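PDB 3TQK: phospho-2-dehydro-3-deoxyheptonate aldolase from Francisella tularensis, which probably catalyses the condensation of phosphoenolpyruvate with D-erythrose 4-phosphate to give DAHP, the first step of chorismate biosynthesis. Local coordinates for residues P57-D62 against S319-C324; I298-V303 against K323-E328. One frame throughout, in Å; residues are numbered along the deposited sequence.

Interaction 1. Residues P57-D62 against S319-C324; sequences PCSIHD and SVTDKC. With MN (manganese (II) ion), chain B.
Cys58 and Asp322 meet at the manganese ion, the cysteine sulfur and one carboxylate oxygen each supplying a ligand. Cys58 SG lies 2.6 Å from the metal and Asp322 OD2 2.3 Å, a soft and a hard donor side by side. With SG anti to the backbone N (chi1 171°), the sulfur is carried to the metal and the 319-324 loop. His266 and Glu299 complete the set of protein ligands, and Lys271 makes a long, weak ion pair with the other oxygen of Asp322, OD1. Both segments are loops at the C-terminal mouth of a TIM barrel: residues 57-62 follow the first barrel strand, 51-56, and residues 319-324 lead towards the last helix, 327-344.

In the next shell Cys58 N points at Cys324 SG, 3.4 Å away, a weak hydrogen bond at 144° that suits a buried, polarisable sulfur. Ser319 suits its place because a short hydroxyl can both accept and donate close to the backbone: its OG accepts from Thr321 N at 3.1 Å, an ST turn, and donates to Asp322 O at 2.6 Å. A water donates to the same OG and accepts from Ser59 N at 3.0 Å, bridging the loops. Further out, Val320 lies over one face of the His61 ring in a CH-pi contact, its CB 4.1 Å from the centroid and 17° off the normal, while CB of Asp62 sits over the opposite face.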
loop_
_atom_site.group_PDB
_atom_site.type_symbol
_atom_site.label_atom_id
_atom_site.label_comp_id
_atom_site.label_asym_id
_atom_site.label_seq_id
_atom_site.Cartn_x
_atom_site.Cartn_y
_atom_site.Cartn_z
ATOM N N PRO A 57 14.767 -19.208 1.218
ATOM C CA PRO A 57 15.396 -18.225 0.337
ATOM C C PRO A 57 14.756 -16.848 0.432
ATOM O O PRO A 57 13.562 -16.742 0.720
ATOM C CB PRO A 57 15.161 -18.814 -1.052
ATOM C CG PRO A 57 15.025 -20.275 -0.821
ATOM C CD PRO A 57 14.315 -20.397 0.473
ATOM N N CYS A 58 15.547 -15.805 0.183
ATOM C CA CYS A 58 15.017 -14.439 0.165
ATOM C C CYS A 58 13.810 -14.388 -0.767
ATOM O O CYS A 58 12.729 -13.954 -0.370
ATOM C CB CYS A 58 16.085 -13.428 -0.281
ATOM S SG CYS A 58 15.423 -11.745 -0.571
ATOM N N SER A 59 14.011 -14.859 -1.998
ATOM C CA SER A 59 12.949 -14.934 -2.998
ATOM C C SER A 59 13.227 -16.124 -3.913
ATOM O O SER A 59 14.384 -16.472 -4.140
ATOM C CB SER A 59 12.934 -13.657 -3.831
ATOM O OG SER A 59 14.156 -13.552 -4.560
ATOM N N ILE A 60 12.171 -16.754 -4.422
ATOM C CA ILE A 60 12.350 -17.885 -5.327
ATOM C C ILE A 60 12.640 -17.357 -6.741
ATOM O O ILE A 60 11.977 -16.430 -7.227
ATOM C CB ILE A 60 11.115 -18.815 -5.339
ATOM C CG1 ILE A 60 10.827 -19.369 -3.923
ATOM C CG2 ILE A 60 11.282 -19.952 -6.369
ATOM C CD1 ILE A 60 11.849 -20.355 -3.369
ATOM N N HIS A 61 13.673 -17.914 -7.366
ATOM C CA HIS A 61 13.945 -17.698 -8.787
ATOM C C HIS A 61 14.176 -19.012 -9.537
ATOM O O HIS A 61 14.169 -19.021 -10.761
ATOM C CB HIS A 61 15.130 -16.740 -8.970
ATOM C CG HIS A 61 16.473 -17.382 -8.828
ATOM N ND1 HIS A 61 17.101 -17.537 -7.612
ATOM C CD2 HIS A 61 17.319 -17.889 -9.758
ATOM C CE1 HIS A 61 18.271 -18.125 -7.798
ATOM N NE2 HIS A 61 18.430 -18.346 -9.090
ATOM N N ASP A 62 14.354 -20.110 -8.798
ATOM C CA ASP A 62 14.674 -21.417 -9.373
ATOM C C ASP A 62 13.874 -22.493 -8.625
ATOM O O ASP A 62 14.296 -22.957 -7.557
ATOM C CB ASP A 62 16.181 -21.669 -9.260
ATOM C CG ASP A 62 16.622 -22.968 -9.914
ATOM O OD1 ASP A 62 15.776 -23.688 -10.493
ATOM O OD2 ASP A 62 17.836 -23.263 -9.845
ATOM N N SER A 319 21.243 -17.077 -3.700
ATOM C CA SER A 319 20.259 -16.009 -3.817
ATOM C C SER A 319 20.620 -15.023 -4.920
ATOM O O SER A 319 21.773 -14.638 -5.086
ATOM C CB SER A 319 20.103 -15.236 -2.510
ATOM O OG SER A 319 19.115 -14.226 -2.648
ATOM N N VAL A 320 19.595 -14.633 -5.664
ATOM C CA VAL A 320 19.689 -13.625 -6.702
ATOM C C VAL A 320 19.220 -12.257 -6.175
ATOM O O VAL A 320 19.324 -11.251 -6.876
ATOM C CB VAL A 320 18.851 -14.080 -7.920
ATOM C CG1 VAL A 320 17.649 -13.162 -8.148
ATOM C CG2 VAL A 320 19.734 -14.250 -9.145
ATOM N N THR A 321 18.704 -12.240 -4.942
ATOM C CA THR A 321 18.296 -11.012 -4.255
ATOM C C THR A 321 19.131 -10.847 -2.965
ATOM O O THR A 321 20.355 -10.717 -3.046
ATOM C CB THR A 321 16.750 -10.984 -3.986
ATOM O OG1 THR A 321 16.339 -12.178 -3.305
ATOM C CG2 THR A 321 15.983 -10.866 -5.287
ATOM N N ASP A 322 18.499 -10.868 -1.788
ATOM C CA ASP A 322 19.227 -10.600 -0.537
ATOM C C ASP A 322 20.157 -11.764 -0.170
ATOM O O ASP A 322 19.956 -12.907 -0.590
ATOM C CB ASP A 322 18.274 -10.303 0.638
ATOM C CG ASP A 322 17.474 -8.986 0.467
ATOM O OD1 ASP A 322 17.978 -8.021 -0.161
ATOM O OD2 ASP A 322 16.347 -8.920 1.001
ATOM N N LYS A 323 21.180 -11.450 0.613
ATOM C CA LYS A 323 22.145 -12.445 1.060
ATOM C C LYS A 323 21.497 -13.409 2.052
ATOM O O LYS A 323 20.814 -12.988 2.987
ATOM C CB LYS A 323 23.373 -11.756 1.674
ATOM C CG LYS A 323 24.223 -10.997 0.640
ATOM C CD LYS A 323 25.293 -10.081 1.265
ATOM C CE LYS A 323 26.154 -9.426 0.176
ATOM N NZ LYS A 323 26.899 -8.226 0.645
ATOM N N CYS A 324 21.693 -14.703 1.817
ATOM C CA CYS A 324 21.160 -15.754 2.674
ATOM C C CYS A 324 22.302 -16.543 3.307
ATOM O O CYS A 324 23.391 -16.650 2.727
ATOM C CB CYS A 324 20.303 -16.712 1.847
ATOM S SG CYS A 324 18.852 -15.961 1.050
HETATM MN MN MN B . 14.779 -10.534 1.604
HETATM O O HOH W 1 16.838 -15.920 -2.276
#

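Interaction 2. Residues I298-V303 against K323-E328; sequences IESNLV and KCVDFE. With MN (manganese (II) ion), chain B.
Val325 O is approached by two groups of the facing segment: Asn301 N donates to it over 2.8 Å, nearly in line with the carbonyl bond (175° at the oxygen), and the CA-H of Ser300 makes a longer contact of 3.3 Å. The amide of Val325 answers by donating to Glu299 O at 3.0 Å, tilted 20° out of that carbonyl's plane. Val325 thus bonds to the residues flanking Ser300, the pattern of a single parallel beta bridge. Val325 suits this place because its beta-branched side chain lies beside the bridge, with CG2 4.1 Å from CG2 of Ile298; the two chains meet at about a right angle in an apolar patch to which Met333 of helix 327-344 also contributes. Here the end of the eighth strand of the TIM barrel, 293-299, is tied to the lead-in of the barrel's last helix. Asp326 is the N-cap of that helix, its OD1 accepting from Glu329 N, and its CB comes 3.7 Å from Leu302 O.

On the metal side, Glu299 has CG beside its backbone N (chi1 -81°) and runs extended beyond it, long enough to bring OE2 to 2.0 Å from manganese. OE1 accepts from Ser265 OG, which would restrain the turning of the carboxylate. The compact side chain of Cys324 lies against the backbone, its CB 3.7 Å from Ser300 C. Ser300 OG hydrogen-bonds with Tyr69 OH and Thr330 OG1, linking the bridge to helices 63-80 and 327-344.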
loop_
_atom_site.group_PDB
_atom_site.type_symbol
_atom_site.label_atom_id
_atom_site.label_comp_id
_atom_site.label_asym_id
_atom_site.label_seq_id
_atom_site.Cartn_x
_atom_site.Cartn_y
_atom_site.Cartn_z
ATOM N N ILE A 298 14.324 -16.495 9.122
ATOM C CA ILE A 298 15.707 -16.645 8.705
ATOM C C ILE A 298 15.736 -16.699 7.188
ATOM O O ILE A 298 14.913 -17.382 6.579
ATOM C CB ILE A 298 16.293 -17.962 9.215
ATOM C CG1 ILE A 298 16.286 -18.006 10.739
ATOM C CG2 ILE A 298 17.708 -18.174 8.658
ATOM C CD1 ILE A 298 16.551 -19.389 11.280
ATOM N N GLU A 299 16.668 -15.973 6.577
ATOM C CA GLU A 299 16.856 -16.027 5.126
ATOM C C GLU A 299 17.995 -16.994 4.834
ATOM O O GLU A 299 19.137 -16.766 5.229
ATOM C CB GLU A 299 17.092 -14.627 4.525
ATOM C CG GLU A 299 15.782 -13.845 4.303
ATOM C CD GLU A 299 15.958 -12.505 3.582
ATOM O OE1 GLU A 299 16.889 -11.734 3.916
ATOM O OE2 GLU A 299 15.132 -12.214 2.688
ATOM N N SER A 300 17.653 -18.096 4.175
ATOM C CA SER A 300 18.531 -19.251 4.061
ATOM C C SER A 300 18.456 -19.857 2.662
ATOM O O SER A 300 17.401 -19.837 2.030
ATOM C CB SER A 300 18.105 -20.295 5.104
ATOM O OG SER A 300 18.658 -21.576 4.846
ATOM N N ASN A 301 19.566 -20.411 2.185
ATOM C CA ASN A 301 19.587 -21.071 0.866
ATOM C C ASN A 301 20.639 -22.182 0.843
ATOM O O ASN A 301 21.235 -22.492 1.872
ATOM C CB ASN A 301 19.840 -20.037 -0.251
ATOM C CG ASN A 301 19.021 -20.309 -1.529
ATOM O OD1 ASN A 301 18.807 -21.460 -1.934
ATOM N ND2 ASN A 301 18.575 -19.232 -2.171
ATOM N N LEU A 302 20.855 -22.774 -0.328
ATOM C CA LEU A 302 21.810 -23.868 -0.489
ATOM C C LEU A 302 23.248 -23.365 -0.429
ATOM O O LEU A 302 24.077 -23.932 0.286
ATOM C CB LEU A 302 21.564 -24.596 -1.814
ATOM C CG LEU A 302 20.210 -25.302 -1.929
ATOM C CD1 LEU A 302 19.918 -25.712 -3.375
ATOM C CD2 LEU A 302 20.166 -26.511 -0.996
ATOM N N VAL A 303 23.536 -22.308 -1.187
ATOM C CA VAL A 303 24.853 -21.650 -1.167
ATOM C C VAL A 303 24.702 -20.285 -0.496
ATOM O O VAL A 303 23.682 -19.610 -0.671
ATOM C CB VAL A 303 25.427 -21.493 -2.598
ATOM C CG1 VAL A 303 26.783 -20.766 -2.582
ATOM C CG2 VAL A 303 25.543 -22.854 -3.276
ATOM N N LYS A 323 21.180 -11.450 0.613
ATOM C CA LYS A 323 22.145 -12.445 1.060
ATOM C C LYS A 323 21.497 -13.409 2.052
ATOM O O LYS A 323 20.814 -12.988 2.987
ATOM C CB LYS A 323 23.373 -11.756 1.674
ATOM C CG LYS A 323 24.223 -10.997 0.640
ATOM C CD LYS A 323 25.293 -10.081 1.265
ATOM C CE LYS A 323 26.154 -9.426 0.176
ATOM N NZ LYS A 323 26.899 -8.226 0.645
ATOM N N CYS A 324 21.693 -14.703 1.817
ATOM C CA CYS A 324 21.160 -15.754 2.674
ATOM C C CYS A 324 22.302 -16.543 3.307
ATOM O O CYS A 324 23.391 -16.650 2.727
ATOM C CB CYS A 324 20.303 -16.712 1.847
ATOM S SG CYS A 324 18.852 -15.961 1.050
ATOM N N VAL A 325 22.050 -17.104 4.489
ATOM C CA VAL A 325 22.970 -18.084 5.079
ATOM C C VAL A 325 22.830 -19.427 4.349
ATOM O O VAL A 325 21.792 -19.710 3.756
ATOM C CB VAL A 325 22.749 -18.266 6.603
ATOM C CG1 VAL A 325 22.912 -16.938 7.321
ATOM C CG2 VAL A 325 21.373 -18.872 6.907
ATOM N N ASP A 326 23.884 -20.240 4.359
ATOM C CA ASP A 326 23.789 -21.583 3.772
ATOM C C ASP A 326 23.024 -22.532 4.720
ATOM O O ASP A 326 22.674 -22.149 5.840
ATOM C CB ASP A 326 25.167 -22.131 3.326
ATOM C CG ASP A 326 26.176 -22.261 4.464
ATOM O OD1 ASP A 326 25.813 -22.759 5.551
ATOM O OD2 ASP A 326 27.353 -21.891 4.249
ATOM N N PHE A 327 22.741 -23.747 4.253
ATOM C CA PHE A 327 21.938 -24.707 5.019
ATOM C C PHE A 327 22.651 -25.216 6.273
ATOM O O PHE A 327 22.031 -25.387 7.322
ATOM C CB PHE A 327 21.534 -25.899 4.153
ATOM C CG PHE A 327 20.427 -26.719 4.752
ATOM C CD1 PHE A 327 19.111 -26.296 4.653
ATOM C CD2 PHE A 327 20.701 -27.896 5.430
ATOM C CE1 PHE A 327 18.084 -27.039 5.207
ATOM C CE2 PHE A 327 19.677 -28.646 5.989
ATOM C CZ PHE A 327 18.371 -28.213 5.876
ATOM N N GLU A 328 23.948 -25.470 6.148
ATOM C CA GLU A 328 24.767 -25.887 7.279
ATOM C C GLU A 328 24.562 -24.920 8.438
ATOM O O GLU A 328 24.283 -25.350 9.554
ATOM C CB GLU A 328 26.237 -25.939 6.858
ATOM C CG GLU A 328 27.231 -26.371 7.930
ATOM C CD GLU A 328 28.644 -26.472 7.377
ATOM O OE1 GLU A 328 28.847 -26.074 6.207
ATOM O OE2 GLU A 328 29.551 -26.942 8.098
HETATM MN MN MN B . 14.779 -10.534 1.604
#

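In the fold
The centres of interactions 1 and 2 lie about 9 Å apart at the C-terminal ends of the barrel strands, where the first, 51-56, and the eighth, 293-299, are neighbours. Along the chain the order is 57-62, 298-303, 319-324 and 323-328; the last two overlap in Lys323 and Cys324, so one loop before helix 327-344 packs against the exits of both strands. The contacts also touch directly, with Pro57 CB 3.6 Å from Asn301 ND2. Three of the four protein ligands of manganese gather where the barrel closes: Cys58 (interaction 1) and Glu299 (interaction 2) from just after or at the end of the seam strands, and Asp322 (interaction 1) from the loop packed on them.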